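Local atomic coordinates of glial cell-derived neurotrophic factor (Rattus norvegicus, PDB entry 1AGQ), a protein that acts as a cystine-knot neurotrophic growth factor that supports neurons, probably by binding receptors at the cell surface. Residues F114-D117 with S118-H122. Numbering follows the deposited sequence.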
loop_
_atom_site.group_PDB
_atom_site.type_symbol
_atom_site.label_atom_id
_atom_site.label_comp_id
_atom_site.label_asym_id
_atom_site.label_seq_id
_atom_site.Cartn_x
_atom_site.Cartn_y
_atom_site.Cartn_z
ATOM N N PHE B 114 -13.554 -27.716 -0.832
ATOM C CA PHE B 114 -12.776 -28.797 -1.427
ATOM C C PHE B 114 -13.156 -30.114 -0.786
ATOM O O PHE B 114 -13.775 -30.153 0.292
ATOM C CB PHE B 114 -11.253 -28.550 -1.288
ATOM C CG PHE B 114 -10.755 -28.552 0.131
ATOM C CD1 PHE B 114 -10.814 -27.394 0.908
ATOM C CD2 PHE B 114 -10.235 -29.716 0.703
ATOM C CE1 PHE B 114 -10.366 -27.395 2.226
ATOM C CE2 PHE B 114 -9.784 -29.722 2.025
ATOM C CZ PHE B 114 -9.851 -28.559 2.784
ATOM N N LEU B 115 -12.830 -31.200 -1.475
ATOM C CA LEU B 115 -13.096 -32.514 -0.933
ATOM C C LEU B 115 -11.711 -33.023 -0.540
ATOM O O LEU B 115 -10.736 -32.834 -1.287
ATOM C CB LEU B 115 -13.771 -33.425 -1.977
ATOM C CG LEU B 115 -15.140 -33.009 -2.556
ATOM C CD1 LEU B 115 -15.657 -34.099 -3.489
ATOM C CD2 LEU B 115 -16.149 -32.771 -1.439
ATOM N N ASP B 116 -11.602 -33.608 0.650
ATOM C CA ASP B 116 -10.309 -34.115 1.084
ATOM C C ASP B 116 -10.065 -35.477 0.465
ATOM O O ASP B 116 -10.858 -35.938 -0.364
ATOM C CB ASP B 116 -10.225 -34.171 2.608
ATOM C CG ASP B 116 -11.139 -35.216 3.231
ATOM O OD1 ASP B 116 -11.718 -36.059 2.513
ATOM O OD2 ASP B 116 -11.274 -35.178 4.476
ATOM N N ASP B 117 -8.964 -36.115 0.861
ATOM C CA ASP B 117 -8.599 -37.421 0.323
ATOM C C ASP B 117 -9.687 -38.475 0.498
ATOM O O ASP B 117 -9.779 -39.417 -0.298
ATOM C CB ASP B 117 -7.281 -37.884 0.946
ATOM C CG ASP B 117 -6.085 -37.162 0.361
ATOM O OD1 ASP B 117 -6.171 -36.697 -0.795
ATOM O OD2 ASP B 117 -5.051 -37.057 1.060
ATOM N N SER B 118 -10.511 -38.325 1.529
ATOM C CA SER B 118 -11.601 -39.274 1.770
ATOM C C SER B 118 -12.929 -38.778 1.194
ATOM O O SER B 118 -14.003 -39.266 1.559
ATOM C CB SER B 118 -11.772 -39.512 3.264
ATOM O OG SER B 118 -10.610 -40.092 3.814
ATOM N N LEU B 119 -12.847 -37.801 0.299
ATOM C CA LEU B 119 -14.028 -37.220 -0.328
ATOM C C LEU B 119 -14.954 -36.456 0.635
ATOM O O LEU B 119 -16.111 -36.156 0.304
ATOM C CB LEU B 119 -14.799 -38.307 -1.078
ATOM C CG LEU B 119 -14.672 -38.295 -2.610
ATOM C CD1 LEU B 119 -13.319 -37.778 -3.062
ATOM C CD2 LEU B 119 -14.893 -39.690 -3.129
ATOM N N VAL B 120 -14.447 -36.143 1.822
ATOM C CA VAL B 120 -15.207 -35.388 2.807
ATOM C C VAL B 120 -15.149 -33.904 2.409
ATOM O O VAL B 120 -14.081 -33.353 2.112
ATOM C CB VAL B 120 -14.631 -35.541 4.225
ATOM C CG1 VAL B 120 -15.253 -34.505 5.164
ATOM C CG2 VAL B 120 -14.886 -36.957 4.729
ATOM N N TYR B 121 -16.316 -33.275 2.383
ATOM C CA TYR B 121 -16.434 -31.876 2.008
ATOM C C TYR B 121 -16.010 -30.952 3.149
ATOM O O TYR B 121 -16.374 -31.168 4.303
ATOM C CB TYR B 121 -17.884 -31.568 1.613
ATOM C CG TYR B 121 -18.146 -30.099 1.352
ATOM C CD1 TYR B 121 -18.413 -29.223 2.405
ATOM C CD2 TYR B 121 -18.145 -29.591 0.064
ATOM C CE1 TYR B 121 -18.670 -27.871 2.160
ATOM C CE2 TYR B 121 -18.399 -28.257 -0.189
ATOM C CZ TYR B 121 -18.662 -27.405 0.867
ATOM O OH TYR B 121 -18.929 -26.075 0.595
ATOM N N HIS B 122 -15.226 -29.927 2.816
ATOM C CA HIS B 122 -14.757 -28.957 3.797
ATOM C C HIS B 122 -14.788 -27.581 3.165
ATOM O O HIS B 122 -14.611 -27.441 1.951
ATOM C CB HIS B 122 -13.309 -29.230 4.193
ATOM C CG HIS B 122 -13.094 -30.546 4.855
ATOM N ND1 HIS B 122 -13.483 -30.800 6.153
ATOM C CD2 HIS B 122 -12.465 -31.665 4.424
ATOM C CE1 HIS B 122 -13.103 -32.022 6.490
ATOM N NE2 HIS B 122 -12.484 -32.565 5.458
#
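The closed end of the beta hairpin formed by strands 112-115 and 121-124 is tied together by Asp116, whose carboxylate reaches across to Ser118, Val120 and His122. Phe114 and His122 form the last hydrogen-bonded antiparallel pair before the turn, with Phe114 N to His122 O at 3.0 Å and His122 N to Phe114 O at 2.9 Å. Beyond them Asp116 N donates to Val120 O, and a type I turn from Asp116 to Leu119 is closed by Leu119 N on Asp116 O (2.8 Å). The carboxylate of Asp116 divides its work. OD1 accepts Val120 N at 2.8 Å, from above the carboxylate plane, and also a weak bond from Ser118 N; OD2 takes His122 NE2 at 3.0 Å. OD2 lies in the ring plane of His122, whereas NE2 meets it from above the carboxylate plane, the two planes being turned 61° apart. With chi1 of 68°, CG of Asp116 lies between its backbone N and carbonyl carbon, a setting that puts OD1 over the turn amides and directs OD2 toward His122. Replacing Asp116 by alanine would probably leave Val120 N and His122 NE2 without these acceptors and the imidazole freer to turn. Phe114 and His122 share one face of the hairpin, where His122 CB lies over the phenyl ring in a CH-pi contact, 4.1 Å from the ring centroid, and both rings meet Tyr58 edge-to-face. The other face carries Leu115 and Tyr121, where Leu115 CD2 packs against Tyr121 CB at 3.7 Å and lies at the edge of the tyrosine ring; Tyr121 OH is hydrogen-bonded to Ser113 OG. The type I turn followed by a G1-type beta bulge at Leu119, whose backbone is left-handed, is the pattern of 3:5 hairpins, here at the tip of one of the elongated fingers characteristic of the TGF-beta-like cystine-knot fold.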